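Local atomic coordinates of 3-oxosteroid 1-dehydrogenase (Sterolibacterium denitrificans, PDB entry 7P18), a protein that probably oxidises 3-oxosteroids to their 3-oxo-Delta(1) products, using FAD as cofactor and passing the hydrogens to an electron acceptor. Residues Ala17-Asp28 with Leu216-Leu227; Arg392-Leu400 with Gln406-Tyr417. One frame throughout, in Å; residues are numbered along the deposited sequence.

Contact 1 (Ala17-Asp28 with Leu216-Leu227); sequences AGAMLAAARAHD and LRHALLERKVPL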
loop_
_atom_site.group_PDB
_atom_site.type_symbol
_atom_site.label_atom_id
_atom_site.label_comp_id
_atom_site.label_asym_id
_atom_site.label_seq_id
_atom_site.Cartn_x
_atom_site.Cartn_y
_atom_site.Cartn_z
ATOM N N ALA A 17 -7.560 -8.226 0.090
ATOM C CA ALA A 17 -7.124 -9.145 1.165
ATOM C C ALA A 17 -8.140 -9.079 2.321
ATOM O O ALA A 17 -8.504 -10.148 2.877
ATOM C CB ALA A 17 -5.736 -8.769 1.592
ATOM N N GLY A 18 -8.560 -7.882 2.713
ATOM C CA GLY A 18 -9.536 -7.711 3.820
ATOM C C GLY A 18 -10.805 -8.505 3.534
ATOM O O GLY A 18 -11.279 -9.285 4.398
ATOM N N ALA A 19 -11.331 -8.366 2.320
ATOM C CA ALA A 19 -12.575 -9.041 1.884
ATOM C C ALA A 19 -12.398 -10.556 1.915
ATOM O O ALA A 19 -13.291 -11.225 2.457
ATOM C CB ALA A 19 -12.985 -8.537 0.510
ATOM N N MET A 20 -11.312 -11.088 1.358
ATOM C CA MET A 20 -11.125 -12.545 1.261
ATOM C C MET A 20 -10.874 -13.137 2.660
ATOM O O MET A 20 -11.395 -14.257 2.951
ATOM C CB MET A 20 -10.003 -12.866 0.268
ATOM C CG MET A 20 -10.386 -12.516 -1.212
ATOM S SD MET A 20 -9.281 -13.357 -2.431
ATOM C CE MET A 20 -7.838 -12.306 -2.341
ATOM N N LEU A 21 -10.118 -12.427 3.516
ATOM C CA LEU A 21 -9.880 -12.844 4.930
ATOM C C LEU A 21 -11.225 -12.922 5.658
ATOM O O LEU A 21 -11.494 -13.964 6.297
ATOM C CB LEU A 21 -8.920 -11.864 5.618
ATOM C CG LEU A 21 -8.370 -12.264 7.003
ATOM C CD1 LEU A 21 -9.405 -12.051 8.088
ATOM C CD2 LEU A 21 -7.890 -13.689 7.026
ATOM N N ALA A 22 -12.053 -11.884 5.558
ATOM C CA ALA A 22 -13.373 -11.841 6.216
ATOM C C ALA A 22 -14.192 -13.043 5.731
ATOM O O ALA A 22 -14.858 -13.696 6.569
ATOM C CB ALA A 22 -14.064 -10.524 5.984
ATOM N N ALA A 23 -14.142 -13.338 4.434
ATOM C CA ALA A 23 -14.887 -14.455 3.811
ATOM C C ALA A 23 -14.433 -15.792 4.417
ATOM O O ALA A 23 -15.316 -16.618 4.805
ATOM C CB ALA A 23 -14.703 -14.422 2.303
ATOM N N ALA A 24 -13.144 -16.032 4.513
ATOM C CA ALA A 24 -12.596 -17.299 5.038
ATOM C C ALA A 24 -12.996 -17.426 6.513
ATOM O O ALA A 24 -13.387 -18.542 6.962
ATOM C CB ALA A 24 -11.103 -17.335 4.873
ATOM N N ARG A 25 -12.909 -16.326 7.247
ATOM C CA ARG A 25 -13.170 -16.338 8.705
ATOM C C ARG A 25 -14.660 -16.601 8.925
ATOM O O ARG A 25 -14.978 -17.413 9.810
ATOM C CB ARG A 25 -12.699 -15.055 9.383
ATOM C CG ARG A 25 -13.020 -15.006 10.870
ATOM C CD ARG A 25 -12.241 -16.046 11.646
ATOM N NE ARG A 25 -12.484 -15.908 13.079
ATOM C CZ ARG A 25 -11.946 -16.668 14.023
ATOM N NH1 ARG A 25 -11.084 -17.638 13.732
ATOM N NH2 ARG A 25 -12.269 -16.431 15.279
ATOM N N ALA A 26 -15.535 -15.917 8.194
ATOM C CA ALA A 26 -17.003 -16.069 8.323
ATOM C C ALA A 26 -17.350 -17.533 8.021
ATOM O O ALA A 26 -18.098 -18.156 8.800
ATOM C CB ALA A 26 -17.704 -15.111 7.417
ATOM N N HIS A 27 -16.758 -18.092 6.968
ATOM C CA HIS A 27 -16.944 -19.513 6.618
ATOM C C HIS A 27 -16.533 -20.391 7.805
ATOM O O HIS A 27 -17.347 -21.267 8.207
ATOM C CB HIS A 27 -16.154 -19.882 5.375
ATOM C CG HIS A 27 -16.318 -21.316 5.002
ATOM N ND1 HIS A 27 -15.503 -22.299 5.510
ATOM C CD2 HIS A 27 -17.183 -21.917 4.160
ATOM C CE1 HIS A 27 -15.864 -23.454 4.985
ATOM N NE2 HIS A 27 -16.869 -23.232 4.134
ATOM N N ASP A 28 -15.348 -20.162 8.373
ATOM C CA ASP A 28 -14.793 -21.035 9.445
ATOM C C ASP A 28 -15.659 -20.945 10.691
ATOM O O ASP A 28 -15.578 -21.888 11.470
ATOM C CB ASP A 28 -13.332 -20.740 9.743
ATOM C CG ASP A 28 -12.390 -21.242 8.677
ATOM O OD1 ASP A 28 -12.853 -22.012 7.801
ATOM O OD2 ASP A 28 -11.230 -20.872 8.705
ATOM N N LEU A 216 -4.812 -16.193 0.074
ATOM C CA LEU A 216 -6.208 -15.999 0.546
ATOM C C LEU A 216 -7.160 -16.624 -0.480
ATOM O O LEU A 216 -8.182 -17.240 -0.078
ATOM C CB LEU A 216 -6.482 -14.515 0.781
ATOM C CG LEU A 216 -5.738 -13.909 1.980
ATOM C CD1 LEU A 216 -5.837 -12.383 1.960
ATOM C CD2 LEU A 216 -6.317 -14.454 3.284
ATOM N N ARG A 217 -6.832 -16.532 -1.770
ATOM C CA ARG A 217 -7.692 -17.173 -2.799
ATOM C C ARG A 217 -7.715 -18.681 -2.544
ATOM O O ARG A 217 -8.783 -19.272 -2.592
ATOM C CB ARG A 217 -7.234 -16.851 -4.219
ATOM C CG ARG A 217 -8.148 -17.470 -5.268
ATOM C CD ARG A 217 -9.460 -16.750 -5.331
ATOM N NE ARG A 217 -10.475 -17.346 -6.191
ATOM C CZ ARG A 217 -11.310 -18.326 -5.845
ATOM N NH1 ARG A 217 -11.239 -18.904 -4.657
ATOM N NH2 ARG A 217 -12.194 -18.764 -6.722
ATOM N N HIS A 218 -6.563 -19.261 -2.271
ATOM C CA HIS A 218 -6.396 -20.708 -1.994
ATOM C C HIS A 218 -7.240 -21.111 -0.780
ATOM O O HIS A 218 -7.942 -22.108 -0.859
ATOM C CB HIS A 218 -4.925 -21.041 -1.809
ATOM C CG HIS A 218 -4.708 -22.489 -1.529
ATOM N ND1 HIS A 218 -4.806 -23.464 -2.525
ATOM C CD2 HIS A 218 -4.422 -23.143 -0.381
ATOM C CE1 HIS A 218 -4.586 -24.657 -1.987
ATOM N NE2 HIS A 218 -4.364 -24.481 -0.674
ATOM N N ALA A 219 -7.223 -20.320 0.294
ATOM C CA ALA A 219 -8.062 -20.531 1.490
ATOM C C ALA A 219 -9.546 -20.585 1.117
ATOM O O ALA A 219 -10.265 -21.453 1.638
ATOM C CB ALA A 219 -7.811 -19.445 2.525
ATOM N N LEU A 220 -10.008 -19.713 0.228
ATOM C CA LEU A 220 -11.420 -19.700 -0.209
ATOM C C LEU A 220 -11.682 -20.972 -1.043
ATOM O O LEU A 220 -12.776 -21.573 -0.906
ATOM C CB LEU A 220 -11.713 -18.419 -0.979
ATOM C CG LEU A 220 -11.617 -17.120 -0.173
ATOM C CD1 LEU A 220 -12.092 -15.941 -1.016
ATOM C CD2 LEU A 220 -12.411 -17.215 1.135
ATOM N N LEU A 221 -10.708 -21.399 -1.844
ATOM C CA LEU A 221 -10.862 -22.595 -2.716
ATOM C C LEU A 221 -11.043 -23.829 -1.839
ATOM O O LEU A 221 -11.984 -24.559 -2.071
ATOM C CB LEU A 221 -9.632 -22.758 -3.598
ATOM C CG LEU A 221 -9.659 -22.021 -4.922
ATOM C CD1 LEU A 221 -8.328 -22.191 -5.626
ATOM C CD2 LEU A 221 -10.808 -22.515 -5.796
ATOM N N GLU A 222 -10.177 -24.016 -0.847
ATOM C CA GLU A 222 -10.249 -25.139 0.125
ATOM C C GLU A 222 -11.601 -25.163 0.824
ATOM O O GLU A 222 -12.081 -26.261 1.095
ATOM C CB GLU A 222 -9.130 -25.032 1.150
ATOM C CG GLU A 222 -7.793 -25.271 0.499
ATOM C CD GLU A 222 -6.739 -25.817 1.435
ATOM O OE1 GLU A 222 -6.652 -25.330 2.578
ATOM O OE2 GLU A 222 -6.029 -26.751 1.008
ATOM N N ARG A 223 -12.191 -24.005 1.117
ATOM C CA ARG A 223 -13.484 -23.905 1.833
ATOM C C ARG A 223 -14.644 -23.906 0.831
ATOM O O ARG A 223 -15.783 -23.866 1.279
ATOM C CB ARG A 223 -13.513 -22.635 2.696
ATOM C CG ARG A 223 -12.442 -22.636 3.780
ATOM C CD ARG A 223 -12.091 -21.254 4.294
ATOM N NE ARG A 223 -11.276 -21.337 5.495
ATOM C CZ ARG A 223 -10.009 -21.713 5.515
ATOM N NH1 ARG A 223 -9.365 -22.008 4.396
ATOM N NH2 ARG A 223 -9.369 -21.780 6.667
ATOM N N LYS A 224 -14.352 -23.881 -0.478
ATOM C CA LYS A 224 -15.367 -23.841 -1.559
ATOM C C LYS A 224 -16.252 -22.614 -1.402
ATOM O O LYS A 224 -17.457 -22.708 -1.651
ATOM C CB LYS A 224 -16.221 -25.111 -1.535
ATOM C CG LYS A 224 -15.435 -26.410 -1.654
ATOM C CD LYS A 224 -16.337 -27.633 -1.575
ATOM C CE LYS A 224 -15.571 -28.930 -1.415
ATOM N NZ LYS A 224 -15.042 -29.415 -2.713
ATOM N N VAL A 225 -15.673 -21.477 -1.033
ATOM C CA VAL A 225 -16.434 -20.216 -0.932
ATOM C C VAL A 225 -16.483 -19.641 -2.333
ATOM O O VAL A 225 -15.419 -19.431 -2.926
ATOM C CB VAL A 225 -15.768 -19.235 0.049
ATOM C CG1 VAL A 225 -16.384 -17.858 -0.040
ATOM C CG2 VAL A 225 -15.803 -19.768 1.470
ATOM N N PRO A 226 -17.688 -19.405 -2.902
ATOM C CA PRO A 226 -17.779 -18.877 -4.260
ATOM C C PRO A 226 -17.258 -17.440 -4.327
ATOM O O PRO A 226 -17.506 -16.654 -3.411
ATOM C CB PRO A 226 -19.271 -18.971 -4.605
ATOM C CG PRO A 226 -19.971 -18.998 -3.243
ATOM C CD PRO A 226 -19.003 -19.713 -2.334
ATOM N N LEU A 227 -16.575 -17.137 -5.424
ATOM C CA LEU A 227 -16.108 -15.784 -5.765
ATOM C C LEU A 227 -16.557 -15.463 -7.196
ATOM O O LEU A 227 -16.029 -16.069 -8.108
ATOM C CB LEU A 227 -14.591 -15.766 -5.642
ATOM C CG LEU A 227 -13.966 -14.368 -5.587
ATOM C CD1 LEU A 227 -12.582 -14.409 -4.974
ATOM C CD2 LEU A 227 -13.892 -13.725 -6.960
#
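D28 OD2 takes a hydrogen bond from R223 NH2 (2.9 Å, N-H...O angle 159°) on the syn lone pair and is also hydrogen-bonded to Y100 OH. The salt bridge joins the C-terminal ends of two helices in the Rossmann-type FAD-binding region: 17-28, which follows strand 10-13 and carries A19 of a probable GxGxxA motif, and 208-222. R223 approaches side-on, with NE 2.9 Å from D28 OD1. The grip is skewed, the carboxylate and guanidinium being well away from coplanar, and the NE bond is tilted from both planes. The third nitrogen turns back on its own helix, R223 NH1 lying 3.0 Å from A219 O, while NH2 also bonds N104 O. With a leucine here, D28 would probably be left without its positive mate, and A219 O and N104 O would each lose a guanidinium donor. Closer to the backbone, R223 CB sits over one face of the H27 ring, 3.5 Å from its centroid, as a CH-pi contact.

The axes of 17-28 and 216-222 approach to 9.3 Å at 28°, with A23 and A24 along the seam. L220 fills it with both branches: CD1 lies 3.8 Å from M20 CG, and CD2 lies 3.8 Å from A23 CB while resting against the backbone between M20 and A24. K224, with positive phi, leaves helical geometry in a Schellman motif, and the chain then turns into edge strand 227-228. The M20 chain bends at its last torsion (chi3 -79°), which brings CE back beside L216 CB and leaves SD near R217 and L227. At the N-terminal end of helix 17-28, L216 CD1 lies 3.6 Å from A17 CB.

Contact 2 (Arg392-Leu400 with Gln406-Tyr417); sequences RYNYPMGPL and QPDRKAWLGKVY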
loop_
_atom_site.group_PDB
_atom_site.type_symbol
_atom_site.label_atom_id
_atom_site.label_comp_id
_atom_site.label_asym_id
_atom_site.label_seq_id
_atom_site.Cartn_x
_atom_site.Cartn_y
_atom_site.Cartn_z
ATOM N N ARG A 392 22.904 7.112 -10.429
ATOM C CA ARG A 392 22.310 6.434 -11.602
ATOM C C ARG A 392 22.921 5.056 -11.782
ATOM O O ARG A 392 22.163 4.094 -12.004
ATOM C CB ARG A 392 22.517 7.239 -12.884
ATOM C CG ARG A 392 21.873 6.606 -14.108
ATOM C CD ARG A 392 20.345 6.736 -14.153
ATOM N NE ARG A 392 19.868 5.950 -15.282
ATOM C CZ ARG A 392 19.584 4.645 -15.253
ATOM N NH1 ARG A 392 19.570 3.946 -14.130
ATOM N NH2 ARG A 392 19.280 4.039 -16.375
ATOM N N TYR A 393 24.251 4.985 -11.736
ATOM C CA TYR A 393 24.998 3.711 -11.945
ATOM C C TYR A 393 24.669 2.718 -10.821
ATOM O O TYR A 393 24.526 1.509 -11.108
ATOM C CB TYR A 393 26.506 3.971 -11.996
ATOM C CG TYR A 393 27.349 2.740 -12.246
ATOM C CD1 TYR A 393 27.511 2.217 -13.521
ATOM C CD2 TYR A 393 27.984 2.100 -11.199
ATOM C CE1 TYR A 393 28.300 1.099 -13.745
ATOM C CE2 TYR A 393 28.758 0.971 -11.402
ATOM C CZ TYR A 393 28.926 0.475 -12.683
ATOM O OH TYR A 393 29.677 -0.645 -12.893
ATOM N N ASN A 394 24.601 3.206 -9.582
ATOM C CA ASN A 394 24.535 2.344 -8.361
ATOM C C ASN A 394 23.117 1.877 -8.003
ATOM O O ASN A 394 23.001 0.763 -7.439
ATOM C CB ASN A 394 25.228 3.017 -7.190
ATOM C CG ASN A 394 26.736 2.921 -7.402
ATOM O OD1 ASN A 394 27.385 3.883 -7.766
ATOM N ND2 ASN A 394 27.212 1.712 -7.491
ATOM N N TYR A 395 22.075 2.660 -8.282
ATOM C CA TYR A 395 20.789 2.531 -7.536
ATOM C C TYR A 395 19.597 2.468 -8.466
ATOM O O TYR A 395 19.620 3.060 -9.532
ATOM C CB TYR A 395 20.623 3.713 -6.589
ATOM C CG TYR A 395 21.709 3.860 -5.557
ATOM C CD1 TYR A 395 22.121 2.776 -4.795
ATOM C CD2 TYR A 395 22.287 5.079 -5.308
ATOM C CE1 TYR A 395 23.090 2.916 -3.809
ATOM C CE2 TYR A 395 23.279 5.228 -4.349
ATOM C CZ TYR A 395 23.676 4.141 -3.596
ATOM O OH TYR A 395 24.629 4.298 -2.632
ATOM N N PRO A 396 18.516 1.771 -8.054
ATOM C CA PRO A 396 17.252 1.791 -8.784
ATOM C C PRO A 396 16.529 3.089 -8.418
ATOM O O PRO A 396 16.872 3.714 -7.424
ATOM C CB PRO A 396 16.523 0.549 -8.275
ATOM C CG PRO A 396 16.983 0.402 -6.869
ATOM C CD PRO A 396 18.400 0.986 -6.816
ATOM N N MET A 397 15.548 3.472 -9.235
ATOM C CA MET A 397 14.607 4.571 -8.899
ATOM C C MET A 397 13.300 4.325 -9.662
ATOM O O MET A 397 13.212 4.654 -10.856
ATOM C CB MET A 397 15.199 5.937 -9.224
ATOM C CG MET A 397 14.355 7.104 -8.672
ATOM S SD MET A 397 14.069 7.074 -6.890
ATOM C CE MET A 397 15.726 7.324 -6.245
ATOM N N GLY A 398 12.332 3.718 -8.991
ATOM C CA GLY A 398 11.088 3.241 -9.609
ATOM C C GLY A 398 11.377 2.376 -10.816
ATOM O O GLY A 398 12.081 1.368 -10.690
ATOM N N PRO A 399 10.912 2.752 -12.034
ATOM C CA PRO A 399 11.171 1.935 -13.210
ATOM C C PRO A 399 12.650 1.893 -13.641
ATOM O O PRO A 399 12.970 1.024 -14.383
ATOM C CB PRO A 399 10.327 2.602 -14.307
ATOM C CG PRO A 399 10.277 4.056 -13.867
ATOM C CD PRO A 399 10.170 3.993 -12.361
ATOM N N LEU A 400 13.505 2.798 -13.178
ATOM C CA LEU A 400 14.948 2.767 -13.545
ATOM C C LEU A 400 15.652 1.718 -12.679
ATOM O O LEU A 400 15.592 1.831 -11.457
ATOM C CB LEU A 400 15.621 4.112 -13.311
ATOM C CG LEU A 400 15.193 5.254 -14.214
ATOM C CD1 LEU A 400 16.112 6.442 -13.970
ATOM C CD2 LEU A 400 15.253 4.832 -15.670
ATOM N N GLN A 406 21.398 -1.812 -16.451
ATOM C CA GLN A 406 20.433 -1.333 -17.493
ATOM C C GLN A 406 20.859 0.057 -17.951
ATOM O O GLN A 406 20.797 1.007 -17.185
ATOM C CB GLN A 406 18.998 -1.329 -16.944
ATOM C CG GLN A 406 18.063 -0.272 -17.543
ATOM C CD GLN A 406 16.956 0.207 -16.629
ATOM O OE1 GLN A 406 16.051 -0.543 -16.266
ATOM N NE2 GLN A 406 16.968 1.485 -16.279
ATOM N N PRO A 407 21.290 0.232 -19.212
ATOM C CA PRO A 407 21.645 1.558 -19.720
ATOM C C PRO A 407 20.388 2.408 -19.942
ATOM O O PRO A 407 19.329 1.856 -19.947
ATOM C CB PRO A 407 22.336 1.255 -21.058
ATOM C CG PRO A 407 21.670 -0.032 -21.509
ATOM C CD PRO A 407 21.407 -0.817 -20.238
ATOM N N ASP A 408 20.560 3.717 -20.080
ATOM C CA ASP A 408 19.489 4.700 -20.356
ATOM C C ASP A 408 18.676 4.255 -21.577
ATOM O O ASP A 408 19.280 3.876 -22.599
ATOM C CB ASP A 408 20.080 6.095 -20.521
ATOM C CG ASP A 408 20.667 6.677 -19.253
ATOM O OD1 ASP A 408 20.459 6.062 -18.191
ATOM O OD2 ASP A 408 21.257 7.771 -19.328
ATOM N N ARG A 409 17.345 4.240 -21.465
ATOM C CA ARG A 409 16.451 3.870 -22.593
ATOM C C ARG A 409 16.102 5.150 -23.366
ATOM O O ARG A 409 15.603 6.116 -22.738
ATOM C CB ARG A 409 15.232 3.127 -22.039
ATOM C CG ARG A 409 14.369 2.504 -23.120
ATOM C CD ARG A 409 13.120 1.785 -22.628
ATOM N NE ARG A 409 13.322 0.868 -21.508
ATOM C CZ ARG A 409 12.405 0.001 -21.073
ATOM N NH1 ARG A 409 11.226 -0.089 -21.678
ATOM N NH2 ARG A 409 12.678 -0.781 -20.040
ATOM N N LYS A 410 16.338 5.182 -24.678
ATOM C CA LYS A 410 16.024 6.357 -25.542
ATOM C C LYS A 410 14.547 6.717 -25.466
ATOM O O LYS A 410 14.227 7.922 -25.354
ATOM C CB LYS A 410 16.271 6.069 -27.029
ATOM C CG LYS A 410 17.601 6.482 -27.606
ATOM C CD LYS A 410 17.652 6.061 -29.068
ATOM C CE LYS A 410 18.969 6.363 -29.746
ATOM N NZ LYS A 410 18.801 6.261 -31.215
ATOM N N ALA A 411 13.664 5.716 -25.552
ATOM C CA ALA A 411 12.195 5.889 -25.535
ATOM C C ALA A 411 11.746 6.557 -24.229
ATOM O O ALA A 411 10.622 7.134 -24.187
ATOM C CB ALA A 411 11.517 4.559 -25.748
ATOM N N TRP A 412 12.571 6.506 -23.183
ATOM C CA TRP A 412 12.221 7.053 -21.839
ATOM C C TRP A 412 12.747 8.474 -21.646
ATOM O O TRP A 412 12.338 9.121 -20.667
ATOM C CB TRP A 412 12.706 6.104 -20.736
ATOM C CG TRP A 412 11.725 5.013 -20.449
ATOM C CD1 TRP A 412 10.563 4.733 -21.107
ATOM C CD2 TRP A 412 11.892 3.976 -19.469
ATOM N NE1 TRP A 412 9.986 3.615 -20.581
ATOM C CE2 TRP A 412 10.781 3.125 -19.576
ATOM C CE3 TRP A 412 12.888 3.696 -18.523
ATOM C CZ2 TRP A 412 10.625 2.009 -18.748
ATOM C CZ3 TRP A 412 12.732 2.606 -17.699
ATOM C CH2 TRP A 412 11.608 1.780 -17.808
ATOM N N LEU A 413 13.625 8.951 -22.525
ATOM C CA LEU A 413 14.188 10.316 -22.382
ATOM C C LEU A 413 13.062 11.351 -22.520
ATOM O O LEU A 413 12.281 11.250 -23.452
ATOM C CB LEU A 413 15.288 10.519 -23.434
ATOM C CG LEU A 413 16.060 11.822 -23.330
ATOM C CD1 LEU A 413 16.924 11.829 -22.060
ATOM C CD2 LEU A 413 16.932 12.002 -24.591
ATOM N N GLY A 414 12.951 12.260 -21.554
ATOM C CA GLY A 414 11.896 13.273 -21.446
ATOM C C GLY A 414 10.552 12.684 -21.063
ATOM O O GLY A 414 9.572 13.452 -21.022
ATOM N N LYS A 415 10.473 11.380 -20.769
ATOM C CA LYS A 415 9.191 10.747 -20.326
ATOM C C LYS A 415 9.326 10.185 -18.894
ATOM O O LYS A 415 8.489 10.547 -18.030
ATOM C CB LYS A 415 8.802 9.632 -21.292
ATOM C CG LYS A 415 8.839 9.996 -22.773
ATOM C CD LYS A 415 7.829 11.019 -23.180
ATOM C CE LYS A 415 7.848 11.270 -24.680
ATOM N NZ LYS A 415 6.831 12.285 -25.019
ATOM N N VAL A 416 10.351 9.363 -18.654
ATOM C CA VAL A 416 10.639 8.754 -17.307
ATOM C C VAL A 416 11.797 9.510 -16.642
ATOM O O VAL A 416 11.819 9.673 -15.412
ATOM C CB VAL A 416 10.929 7.261 -17.463
ATOM C CG1 VAL A 416 11.457 6.666 -16.164
ATOM C CG2 VAL A 416 9.731 6.497 -17.973
ATOM N N TYR A 417 12.742 10.046 -17.415
ATOM C CA TYR A 417 13.870 10.809 -16.837
ATOM C C TYR A 417 14.316 11.875 -17.829
ATOM O O TYR A 417 14.148 11.678 -19.046
ATOM C CB TYR A 417 15.026 9.862 -16.461
ATOM C CG TYR A 417 15.675 9.250 -17.674
ATOM C CD1 TYR A 417 15.147 8.131 -18.284
ATOM C CD2 TYR A 417 16.749 9.878 -18.287
ATOM C CE1 TYR A 417 15.661 7.635 -19.470
ATOM C CE2 TYR A 417 17.294 9.373 -19.456
ATOM C CZ TYR A 417 16.741 8.265 -20.068
ATOM O OH TYR A 417 17.273 7.774 -21.248
#
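L400 CB passes 4.2 Å from Q406 NE2. L400 CG, anti to the carbonyl carbon (chi1 -68°), sends CD1 back to R392 of its own segment and CD2 across the contact. CD1 lies over one face of the R392 guanidinium, toward the rim; CD2 lies 3.8 Å from Q406 NE2 and 3.9 Å from W412 CE3, at the indole edge, and 4.2 Å from V416 CG1, with Y417 CD1 also beside it.

P399 adds to this apolar patch, its CG 3.7 Å from V416 CG1 and its CB 3.8 Å from W412 CH2. Both residues belong to a type II' turn, M397 to L400, in the long connection that leads from helix 389-394 to strand 418-420 of the large antiparallel sheet and here folds back on itself. Within 406-417 the indole is sandwiched: the R409 guanidinium lies over one face and V416 CG2 against the other.

Beyond L400 CD1, R392 holds D408 side-on with two nitrogens on one atom, NE and NH2 each 3.0 Å from D408 OD1. The guanidinium and carboxylate planes are only 17° apart, and the oxygen is met almost along its C-O bond. Other groups fix the far ends of this salt bridge: R392 NH1 bonds M401 O, while D408 OD2 has a salt bridge to R419 and a hydrogen bond to Y487 OH.

Overall arrangement
Both segments of contact 1 precede those of contact 2 in the chain, and the two contacts lie on opposite sides of its centre. Their centres are 41 Å apart and their nearest atoms about 24 Å. Contact 1 stands on the cofactor side: the A17 side chain comes within about 6 Å of FAD, A17 N is hydrogen-bonded to S46 OG of the FAD site, and the L227 side chain is about 4 Å from that of E37, another FAD-binding residue. Contact 2 is set apart from the annotated sites, on the steroid side; the P399 side chain is still about 11 Å from the bound androsta-1,4-diene-3,17-dione.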